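Long-range contacts in methionine gamma-lyase (Trichomonas vaginalis, PDB 1PFF), which belongs to the Cys/Met metabolism family of pyridoxal-phosphate-dependent enzymes and has the general fold of the PLP aminotransferase clan: residues Y146-A155 against L188-R199; K257-V268 against I319-V330. One frame throughout, in Å; residues are numbered along the deposited sequence.

Interaction 1: Y146-A155 against L188-R199; sequences YINGHTDVVA and LITRGTLTLDMR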
loop_
_atom_site.group_PDB
_atom_site.type_symbol
_atom_site.label_atom_id
_atom_site.label_comp_id
_atom_site.label_asym_id
_atom_site.label_seq_id
_atom_site.Cartn_x
_atom_site.Cartn_y
_atom_site.Cartn_z
ATOM N N TYR A 146 16.998 -7.275 9.206
ATOM C CA TYR A 146 17.956 -6.934 8.154
ATOM C C TYR A 146 17.425 -7.015 6.729
ATOM O O TYR A 146 17.794 -6.200 5.884
ATOM C CB TYR A 146 19.239 -7.760 8.305
ATOM C CG TYR A 146 19.941 -7.495 9.613
ATOM C CD1 TYR A 146 19.758 -8.339 10.713
ATOM C CD2 TYR A 146 20.763 -6.371 9.769
ATOM C CE1 TYR A 146 20.390 -8.086 11.934
ATOM C CE2 TYR A 146 21.395 -6.109 10.977
ATOM C CZ TYR A 146 21.209 -6.967 12.056
ATOM O OH TYR A 146 21.844 -6.701 13.250
ATOM N N ILE A 147 16.569 -7.991 6.454
ATOM C CA ILE A 147 16.112 -8.189 5.085
ATOM C C ILE A 147 15.248 -7.001 4.635
ATOM O O ILE A 147 15.473 -6.454 3.551
ATOM C CB ILE A 147 15.450 -9.589 4.893
ATOM C CG1 ILE A 147 16.502 -10.682 5.140
ATOM C CG2 ILE A 147 14.908 -9.745 3.484
ATOM C CD1 ILE A 147 15.948 -12.051 5.417
ATOM N N ASN A 148 14.311 -6.583 5.489
ATOM C CA ASN A 148 13.550 -5.348 5.271
ATOM C C ASN A 148 14.426 -4.106 5.436
ATOM O O ASN A 148 15.273 -4.051 6.326
ATOM C CB ASN A 148 12.365 -5.248 6.238
ATOM C CG ASN A 148 11.466 -4.049 5.941
ATOM O OD1 ASN A 148 11.059 -3.834 4.802
ATOM N ND2 ASN A 148 11.165 -3.262 6.965
ATOM N N GLY A 149 14.201 -3.103 4.592
ATOM C CA GLY A 149 15.011 -1.896 4.612
ATOM C C GLY A 149 14.668 -0.868 5.677
ATOM O O GLY A 149 15.301 0.188 5.729
ATOM N N HIS A 150 13.685 -1.177 6.526
ATOM C CA HIS A 150 13.160 -0.240 7.529
ATOM C C HIS A 150 12.743 -1.023 8.791
ATOM O O HIS A 150 13.129 -2.179 8.957
ATOM C CB HIS A 150 11.987 0.554 6.921
ATOM C CG HIS A 150 11.571 1.757 7.718
ATOM N ND1 HIS A 150 12.349 2.908 7.805
ATOM C CD2 HIS A 150 10.450 1.989 8.457
ATOM C CE1 HIS A 150 11.729 3.793 8.567
ATOM N NE2 HIS A 150 10.574 3.259 8.976
ATOM N N THR A 151 11.971 -0.393 9.676
ATOM C CA THR A 151 11.482 -1.032 10.904
ATOM C C THR A 151 9.950 -1.180 10.932
ATOM O O THR A 151 9.362 -1.418 11.994
ATOM C CB THR A 151 11.934 -0.222 12.148
ATOM O OG1 THR A 151 11.617 1.163 11.962
ATOM C CG2 THR A 151 13.451 -0.228 12.291
ATOM N N ASP A 152 9.311 -1.041 9.771
ATOM C CA ASP A 152 7.853 -0.954 9.683
ATOM C C ASP A 152 7.158 -2.244 9.223
ATOM O O ASP A 152 5.950 -2.245 8.956
ATOM C CB ASP A 152 7.463 0.195 8.745
ATOM C CG ASP A 152 7.978 -0.008 7.322
ATOM O OD1 ASP A 152 9.010 -0.685 7.138
ATOM O OD2 ASP A 152 7.414 0.474 6.323
ATOM N N VAL A 153 7.916 -3.333 9.121
ATOM C CA VAL A 153 7.368 -4.602 8.641
ATOM C C VAL A 153 7.610 -5.725 9.647
ATOM O O VAL A 153 8.667 -5.795 10.270
ATOM C CB VAL A 153 7.964 -5.003 7.259
ATOM C CG1 VAL A 153 7.712 -6.466 6.960
ATOM C CG2 VAL A 153 7.404 -4.136 6.141
ATOM N N VAL A 154 6.607 -6.590 9.795
ATOM C CA VAL A 154 6.742 -7.863 10.497
ATOM C C VAL A 154 6.568 -8.965 9.457
ATOM O O VAL A 154 5.563 -9.002 8.737
ATOM C CB VAL A 154 5.698 -8.036 11.619
ATOM C CG1 VAL A 154 6.186 -9.049 12.657
ATOM C CG2 VAL A 154 5.392 -6.702 12.276
ATOM N N ALA A 155 7.568 -9.835 9.360
ATOM C CA ALA A 155 7.579 -10.910 8.372
ATOM C C ALA A 155 8.651 -11.920 8.750
ATOM O O ALA A 155 9.604 -11.586 9.457
ATOM C CB ALA A 155 7.856 -10.364 6.976
ATOM N N LEU A 188 7.478 -4.936 -0.089
ATOM C CA LEU A 188 8.484 -4.131 0.607
ATOM C C LEU A 188 9.746 -4.914 0.956
ATOM O O LEU A 188 10.857 -4.394 0.827
ATOM C CB LEU A 188 7.896 -3.504 1.880
ATOM C CG LEU A 188 6.978 -2.288 1.711
ATOM C CD1 LEU A 188 6.435 -1.803 3.057
ATOM C CD2 LEU A 188 7.693 -1.155 0.967
ATOM N N ILE A 189 9.574 -6.161 1.398
ATOM C CA ILE A 189 10.718 -7.018 1.712
ATOM C C ILE A 189 11.517 -7.312 0.446
ATOM O O ILE A 189 12.753 -7.263 0.467
ATOM C CB ILE A 189 10.270 -8.344 2.387
ATOM C CG1 ILE A 189 9.460 -8.080 3.663
ATOM C CG2 ILE A 189 11.474 -9.232 2.702
ATOM C CD1 ILE A 189 10.199 -7.326 4.727
ATOM N N THR A 190 10.804 -7.617 -0.643
ATOM C CA THR A 190 11.414 -7.871 -1.951
ATOM C C THR A 190 12.285 -6.690 -2.395
ATOM O O THR A 190 13.370 -6.887 -2.926
ATOM C CB THR A 190 10.327 -8.186 -3.020
ATOM O OG1 THR A 190 9.713 -9.446 -2.721
ATOM C CG2 THR A 190 10.948 -8.428 -4.398
ATOM N N ARG A 191 11.797 -5.473 -2.167
ATOM C CA ARG A 191 12.550 -4.258 -2.486
ATOM C C ARG A 191 13.746 -4.103 -1.544
ATOM O O ARG A 191 14.824 -3.651 -1.956
ATOM C CB ARG A 191 11.647 -3.029 -2.412
ATOM C CG ARG A 191 10.513 -3.000 -3.452
ATOM C CD ARG A 191 10.930 -3.361 -4.885
ATOM N NE ARG A 191 11.646 -2.268 -5.552
ATOM C CZ ARG A 191 11.990 -2.259 -6.841
ATOM N NH1 ARG A 191 11.689 -3.280 -7.635
ATOM N NH2 ARG A 191 12.643 -1.222 -7.341
ATOM N N GLY A 192 13.544 -4.488 -0.287
ATOM C CA GLY A 192 14.602 -4.536 0.703
ATOM C C GLY A 192 15.810 -5.364 0.309
ATOM O O GLY A 192 16.920 -5.009 0.678
ATOM N N THR A 193 15.617 -6.447 -0.450
ATOM C CA THR A 193 16.740 -7.314 -0.836
ATOM C C THR A 193 17.752 -6.589 -1.710
ATOM O O THR A 193 18.906 -6.991 -1.778
ATOM C CB THR A 193 16.282 -8.606 -1.562
ATOM O OG1 THR A 193 15.633 -8.269 -2.796
ATOM C CG2 THR A 193 15.223 -9.370 -0.736
ATOM N N LEU A 194 17.307 -5.518 -2.366
ATOM C CA LEU A 194 18.165 -4.728 -3.246
ATOM C C LEU A 194 19.217 -3.897 -2.501
ATOM O O LEU A 194 20.203 -3.460 -3.108
ATOM C CB LEU A 194 17.308 -3.812 -4.137
ATOM C CG LEU A 194 16.324 -4.478 -5.109
ATOM C CD1 LEU A 194 15.337 -3.448 -5.656
ATOM C CD2 LEU A 194 17.063 -5.157 -6.273
ATOM N N THR A 195 18.992 -3.660 -1.205
ATOM C CA THR A 195 19.936 -2.907 -0.366
ATOM C C THR A 195 20.461 -3.754 0.789
ATOM O O THR A 195 21.190 -3.264 1.645
ATOM C CB THR A 195 19.305 -1.618 0.196
ATOM O OG1 THR A 195 18.133 -1.937 0.967
ATOM C CG2 THR A 195 18.813 -0.700 -0.929
ATOM N N LEU A 196 20.084 -5.025 0.809
ATOM C CA LEU A 196 20.450 -5.909 1.914
ATOM C C LEU A 196 21.974 -6.074 2.061
ATOM O O LEU A 196 22.516 -5.925 3.156
ATOM C CB LEU A 196 19.744 -7.258 1.749
ATOM C CG LEU A 196 20.175 -8.435 2.633
ATOM C CD1 LEU A 196 19.776 -8.248 4.071
ATOM C CD2 LEU A 196 19.607 -9.730 2.061
ATOM N N ASP A 197 22.657 -6.351 0.954
ATOM C CA ASP A 197 24.113 -6.490 0.961
ATOM C C ASP A 197 24.791 -5.255 1.559
ATOM O O ASP A 197 25.635 -5.362 2.458
ATOM C CB ASP A 197 24.604 -6.745 -0.471
ATOM C CG ASP A 197 26.105 -6.980 -0.550
ATOM O OD1 ASP A 197 26.856 -6.001 -0.738
ATOM O OD2 ASP A 197 26.615 -8.111 -0.476
ATOM N N MET A 198 24.387 -4.085 1.064
ATOM C CA MET A 198 24.905 -2.802 1.525
ATOM C C MET A 198 24.675 -2.579 3.026
ATOM O O MET A 198 25.600 -2.231 3.755
ATOM C CB MET A 198 24.249 -1.686 0.695
ATOM C CG MET A 198 24.580 -0.263 1.098
ATOM S SD MET A 198 23.315 0.824 0.356
ATOM C CE MET A 198 22.043 0.768 1.567
ATOM N N ARG A 199 23.443 -2.777 3.478
ATOM C CA ARG A 199 23.077 -2.482 4.867
ATOM C C ARG A 199 23.742 -3.438 5.862
ATOM O O ARG A 199 24.192 -3.020 6.936
ATOM C CB ARG A 199 21.550 -2.513 5.022
ATOM C CG ARG A 199 20.851 -1.211 4.554
ATOM C CD ARG A 199 19.316 -1.212 4.647
ATOM N NE ARG A 199 18.694 -2.222 3.782
ATOM C CZ ARG A 199 18.302 -3.428 4.198
ATOM N NH1 ARG A 199 18.476 -3.782 5.471
ATOM N NH2 ARG A 199 17.743 -4.277 3.346
HETATM O O HOH W 1 12.189 -2.245 2.560
#
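With its chain extended at chi2 and bent at chi3 (-63°), Arg-199 turns its guanidinium group back along its own helix and onto the backbone of Tyr-146, Ile-147 and Gly-149. Ile-189 holds CG1 anti to the carbonyl carbon, and the bend at its second torsion (-61°) carries CD1 to the loop 146-155. Arg-199 illustrates how a helix can grip an irregular loop by the loop's carbonyls, while Ile-189 adds apolar contact. Arg-199 NH1 donates a nearly straight bond (165°) to Tyr-146 O, which lies in the guanidinium plane; the modelled separation of 2.5 Å between these two atoms is doubtfully short. NH2 of Arg-199 bonds to Ile-147 O at 3.2 Å, coming from above the carbonyl plane, and also to Gly-192 O of its own helix. Behind them, Arg-199 NE is held by Thr-195 OG1 at 2.9 Å, which helps to fix the rotation of the group. Gly-149 CA covers one face of the guanidinium, 3.6 Å above its centre.

Gly-149 and Gly-192 have the nearest CA atoms, 4.7 Å apart, and Gly-192 CA makes a CA-H...O contact of 3.5 Å with Ile-147 O. Nearby a water takes the N-H of Gly-149 and donates to Asn-148 OD1 and Leu-188 O, bridging loop and helix. On the apolar side, Ile-189 CD1 sits between Asn-148 CB, 3.4 Å away, and Val-153 CG1, while its CG2 meets CG2 of Ile-147.

Asp-152 forms a salt bridge with Arg-191 of the second subunit, so the loop also reaches a subunit interface. Within the chain, the contact joins the connection between strands 138-142 and 156-160 to helix 183-216, with helix 2-11 packing against Ile-147 and Ile-189 and helix 125-128 against Leu-196.

Interaction 2: K257-V268 against I319-V330; sequences KAKKVLDNCHVV and IIDDLKQALDLV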
loop_
_atom_site.group_PDB
_atom_site.type_symbol
_atom_site.label_atom_id
_atom_site.label_comp_id
_atom_site.label_asym_id
_atom_site.label_seq_id
_atom_site.Cartn_x
_atom_site.Cartn_y
_atom_site.Cartn_z
ATOM N N LYS A 257 24.314 2.552 36.378
ATOM C CA LYS A 257 25.275 3.073 35.394
ATOM C C LYS A 257 24.769 2.906 33.958
ATOM O O LYS A 257 24.929 3.802 33.129
ATOM C CB LYS A 257 26.644 2.404 35.571
ATOM C CG LYS A 257 27.397 2.887 36.812
ATOM C CD LYS A 257 28.905 2.670 36.678
ATOM C CE LYS A 257 29.636 2.879 37.998
ATOM N NZ LYS A 257 29.445 4.255 38.545
ATOM N N ALA A 258 24.149 1.759 33.675
ATOM C CA ALA A 258 23.519 1.523 32.376
ATOM C C ALA A 258 22.435 2.562 32.076
ATOM O O ALA A 258 22.407 3.121 30.989
ATOM C CB ALA A 258 22.963 0.104 32.290
ATOM N N LYS A 259 21.570 2.834 33.052
ATOM C CA LYS A 259 20.504 3.827 32.891
ATOM C C LYS A 259 21.054 5.216 32.567
ATOM O O LYS A 259 20.508 5.919 31.714
ATOM C CB LYS A 259 19.634 3.898 34.152
ATOM C CG LYS A 259 18.500 2.869 34.200
ATOM C CD LYS A 259 17.178 3.457 33.689
ATOM C CE LYS A 259 16.269 2.364 33.117
ATOM N NZ LYS A 259 15.895 2.609 31.690
ATOM N N LYS A 260 22.129 5.608 33.251
ATOM C CA LYS A 260 22.767 6.908 33.012
ATOM C C LYS A 260 23.352 6.988 31.605
ATOM O O LYS A 260 23.196 8.001 30.928
ATOM C CB LYS A 260 23.856 7.198 34.052
ATOM C CG LYS A 260 24.329 8.659 34.074
ATOM C CD LYS A 260 25.320 8.918 35.205
ATOM C CE LYS A 260 25.984 10.292 35.045
ATOM N NZ LYS A 260 26.555 10.793 36.341
ATOM N N VAL A 261 24.039 5.921 31.185
ATOM C CA VAL A 261 24.573 5.835 29.824
ATOM C C VAL A 261 23.443 5.979 28.797
ATOM O O VAL A 261 23.511 6.838 27.913
ATOM C CB VAL A 261 25.390 4.531 29.589
ATOM C CG1 VAL A 261 25.685 4.303 28.085
ATOM C CG2 VAL A 261 26.685 4.573 30.378
ATOM N N LEU A 262 22.400 5.162 28.938
ATOM C CA LEU A 262 21.295 5.159 27.979
ATOM C C LEU A 262 20.546 6.490 27.944
ATOM O O LEU A 262 20.030 6.884 26.896
ATOM C CB LEU A 262 20.317 4.002 28.235
ATOM C CG LEU A 262 20.749 2.553 27.939
ATOM C CD1 LEU A 262 19.588 1.728 27.382
ATOM C CD2 LEU A 262 21.954 2.465 27.021
ATOM N N ASP A 263 20.500 7.181 29.086
ATOM C CA ASP A 263 19.906 8.520 29.145
ATOM C C ASP A 263 20.695 9.537 28.306
ATOM O O ASP A 263 20.180 10.606 27.970
ATOM C CB ASP A 263 19.771 9.000 30.601
ATOM C CG ASP A 263 18.564 8.384 31.325
ATOM O OD1 ASP A 263 17.583 7.984 30.663
ATOM O OD2 ASP A 263 18.495 8.257 32.563
ATOM N N ASN A 264 21.937 9.190 27.966
ATOM C CA ASN A 264 22.822 10.078 27.217
ATOM C C ASN A 264 23.167 9.638 25.791
ATOM O O ASN A 264 24.093 10.174 25.179
ATOM C CB ASN A 264 24.087 10.346 28.019
ATOM C CG ASN A 264 23.861 11.367 29.097
ATOM O OD1 ASN A 264 23.928 12.570 28.845
ATOM N ND2 ASN A 264 23.550 10.901 30.301
ATOM N N CYS A 265 22.420 8.669 25.272
ATOM C CA CYS A 265 22.519 8.299 23.867
ATOM C C CYS A 265 21.558 9.163 23.057
ATOM O O CYS A 265 20.382 9.295 23.395
ATOM C CB CYS A 265 22.225 6.815 23.677
ATOM S SG CYS A 265 23.452 5.744 24.464
ATOM N N HIS A 266 22.079 9.751 21.988
ATOM C CA HIS A 266 21.318 10.678 21.167
ATOM C C HIS A 266 21.158 10.114 19.752
ATOM O O HIS A 266 20.036 9.818 19.326
ATOM C CB HIS A 266 21.982 12.065 21.179
ATOM C CG HIS A 266 22.236 12.603 22.560
ATOM N ND1 HIS A 266 21.377 13.477 23.192
ATOM C CD2 HIS A 266 23.250 12.383 23.431
ATOM C CE1 HIS A 266 21.849 13.774 24.391
ATOM N NE2 HIS A 266 22.985 13.123 24.561
ATOM N N VAL A 267 22.279 9.936 19.051
ATOM C CA VAL A 267 22.298 9.386 17.690
ATOM C C VAL A 267 21.872 7.918 17.706
ATOM O O VAL A 267 21.103 7.459 16.851
ATOM C CB VAL A 267 23.701 9.547 17.053
ATOM C CG1 VAL A 267 23.821 8.771 15.746
ATOM C CG2 VAL A 267 24.010 11.015 16.837
ATOM N N VAL A 268 22.382 7.187 18.690
ATOM C CA VAL A 268 21.900 5.845 18.989
ATOM C C VAL A 268 20.613 5.979 19.832
ATOM O O VAL A 268 20.636 6.552 20.920
ATOM C CB VAL A 268 22.984 5.046 19.745
ATOM C CG1 VAL A 268 22.531 3.627 19.997
ATOM C CG2 VAL A 268 24.300 5.060 18.967
ATOM N N ILE A 319 28.547 7.563 15.597
ATOM C CA ILE A 319 28.113 6.550 16.548
ATOM C C ILE A 319 29.089 6.522 17.716
ATOM O O ILE A 319 28.668 6.568 18.867
ATOM C CB ILE A 319 28.015 5.153 15.878
ATOM C CG1 ILE A 319 27.041 5.183 14.686
ATOM C CG2 ILE A 319 27.615 4.090 16.904
ATOM C CD1 ILE A 319 27.015 3.869 13.869
ATOM N N ILE A 320 30.386 6.464 17.411
ATOM C CA ILE A 320 31.417 6.436 18.449
ATOM C C ILE A 320 31.360 7.707 19.310
ATOM O O ILE A 320 31.419 7.628 20.536
ATOM C CB ILE A 320 32.835 6.180 17.841
ATOM C CG1 ILE A 320 32.923 4.734 17.309
ATOM C CG2 ILE A 320 33.933 6.395 18.885
ATOM C CD1 ILE A 320 34.151 4.452 16.423
ATOM N N ASP A 321 31.210 8.862 18.666
ATOM C CA ASP A 321 31.110 10.141 19.387
ATOM C C ASP A 321 29.994 10.129 20.435
ATOM O O ASP A 321 30.199 10.552 21.571
ATOM C CB ASP A 321 30.910 11.310 18.403
ATOM C CG ASP A 321 32.173 11.645 17.629
ATOM O OD1 ASP A 321 33.249 11.109 17.978
ATOM O OD2 ASP A 321 32.193 12.428 16.647
ATOM N N ASP A 322 28.826 9.626 20.043
ATOM C CA ASP A 322 27.646 9.537 20.906
ATOM C C ASP A 322 27.909 8.668 22.135
ATOM O O ASP A 322 27.635 9.072 23.272
ATOM C CB ASP A 322 26.478 8.963 20.098
ATOM C CG ASP A 322 25.135 9.081 20.803
ATOM O OD1 ASP A 322 24.978 9.922 21.705
ATOM O OD2 ASP A 322 24.157 8.367 20.497
ATOM N N LEU A 323 28.450 7.474 21.898
ATOM C CA LEU A 323 28.685 6.524 22.975
ATOM C C LEU A 323 29.781 6.998 23.924
ATOM O O LEU A 323 29.667 6.822 25.137
ATOM C CB LEU A 323 29.022 5.142 22.407
ATOM C CG LEU A 323 27.892 4.421 21.666
ATOM C CD1 LEU A 323 28.451 3.224 20.917
ATOM C CD2 LEU A 323 26.766 3.982 22.608
ATOM N N LYS A 324 30.827 7.605 23.367
ATOM C CA LYS A 324 31.950 8.100 24.155
ATOM C C LYS A 324 31.498 9.148 25.171
ATOM O O LYS A 324 31.879 9.086 26.337
ATOM C CB LYS A 324 33.038 8.677 23.242
ATOM C CG LYS A 324 34.356 8.951 23.946
ATOM C CD LYS A 324 35.221 9.917 23.155
ATOM C CE LYS A 324 36.652 9.949 23.679
ATOM N NZ LYS A 324 36.892 8.981 24.800
ATOM N N GLN A 325 30.676 10.092 24.718
ATOM C CA GLN A 325 30.109 11.124 25.578
ATOM C C GLN A 325 29.272 10.518 26.713
ATOM O O GLN A 325 29.395 10.930 27.877
ATOM C CB GLN A 325 29.283 12.108 24.737
ATOM C CG GLN A 325 28.612 13.223 25.536
ATOM C CD GLN A 325 27.262 12.804 26.125
ATOM O OE1 GLN A 325 26.512 12.050 25.503
ATOM N NE2 GLN A 325 26.960 13.292 27.316
ATOM N N ALA A 326 28.436 9.538 26.369
ATOM C CA ALA A 326 27.573 8.860 27.338
ATOM C C ALA A 326 28.368 8.049 28.367
ATOM O O ALA A 326 28.137 8.158 29.578
ATOM C CB ALA A 326 26.571 7.964 26.609
ATOM N N LEU A 327 29.303 7.242 27.873
ATOM C CA LEU A 327 30.118 6.381 28.721
ATOM C C LEU A 327 31.071 7.161 29.627
ATOM O O LEU A 327 31.280 6.762 30.770
ATOM C CB LEU A 327 30.886 5.363 27.872
ATOM C CG LEU A 327 29.984 4.335 27.181
ATOM C CD1 LEU A 327 30.664 3.770 25.950
ATOM C CD2 LEU A 327 29.541 3.222 28.140
ATOM N N ASP A 328 31.628 8.268 29.128
ATOM C CA ASP A 328 32.530 9.111 29.932
ATOM C C ASP A 328 31.869 9.632 31.213
ATOM O O ASP A 328 32.549 9.879 32.199
ATOM C CB ASP A 328 33.067 10.303 29.127
ATOM C CG ASP A 328 34.183 9.921 28.156
ATOM O OD1 ASP A 328 34.708 8.789 28.222
ATOM O OD2 ASP A 328 34.605 10.706 27.286
ATOM N N LEU A 329 30.548 9.793 31.191
ATOM C CA LEU A 329 29.806 10.308 32.344
ATOM C C LEU A 329 29.724 9.315 33.496
ATOM O O LEU A 329 29.454 9.690 34.637
ATOM C CB LEU A 329 28.395 10.712 31.930
ATOM C CG LEU A 329 28.231 11.950 31.046
ATOM C CD1 LEU A 329 26.771 12.111 30.688
ATOM C CD2 LEU A 329 28.764 13.221 31.703
ATOM N N VAL A 330 29.958 8.047 33.188
ATOM C CA VAL A 330 29.801 6.974 34.158
ATOM C C VAL A 330 31.175 6.529 34.690
ATOM O O VAL A 330 31.293 5.592 35.489
ATOM C CB VAL A 330 28.892 5.857 33.547
ATOM C CG1 VAL A 330 29.588 4.512 33.401
ATOM C CG2 VAL A 330 27.576 5.773 34.306
HETATM O O HOH W 2 28.620 12.462 35.704
#
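Ile-319 opens the contact by setting its CG2 4.0 Å from CG2 of Val-268. One turn on, Asp-322 reaches out with CG anti to its backbone N (chi1 -168°) and places its carboxylate against backbone N-H groups of the chain as it leaves helix 257-263. Both oxygens accept from His-266 N through their syn lone pairs, making a forked bond, and OD2 also takes Val-268 N at 2.8 Å, nearly straight (167°) and close to the line of the C-O bond. The His-266 ring turns an edge to OD1, its plane 50° from the carboxylate. Leu-323 follows, its CD2 meeting Cys-265 SG.

Here two helices that lie on one side of the smaller, five-stranded sheet are joined: Leu-262 and Leu-323 both pack on Ile-281 of strand 280-282, and Asp-322 pins the turn leading into strand 269-270, outermost in its sheet within this chain.

At Ala-326 the CA atoms of the two segments come nearest, its CA 4.9 Å from that of Asn-264, and its CB rests 3.5 Å from Val-261 O. Leu-327 CD2 touches both methyls of Val-261. Leu-329 brings CD1 within 3.4 Å of Asn-264 CG, against an amide tethered by ND2 to Lys-260 O, while a water links Leu-329 O to Lys-260 NZ. Val-330 ends the run, wedging CG2 3.7 Å from Lys-257 CB and its CB against Val-261 CG2.

In the fold
From the N terminus, the chain lays down six of the seven strands of the larger sheet before reaching 146-155; interaction 1 then closes a loop of 32 residues that takes in the seventh, 156-160, and helix 162-177. Helix 183-216 then carries the chain toward the smaller sheet, where interaction 2 closes a second loop, of 50 residues, around strands 269-270, 280-282 and 306-310. The two loops follow one another in series, neither nesting nor crossing, and the contact centres lie 28 Å apart. Interaction 1 ties the larger sheet's connections to the long helix, and interaction 2 joins two helices beside the smaller sheet. The later part of that long helix, through Phe-213 and Leu-214, packs on helix 316-328.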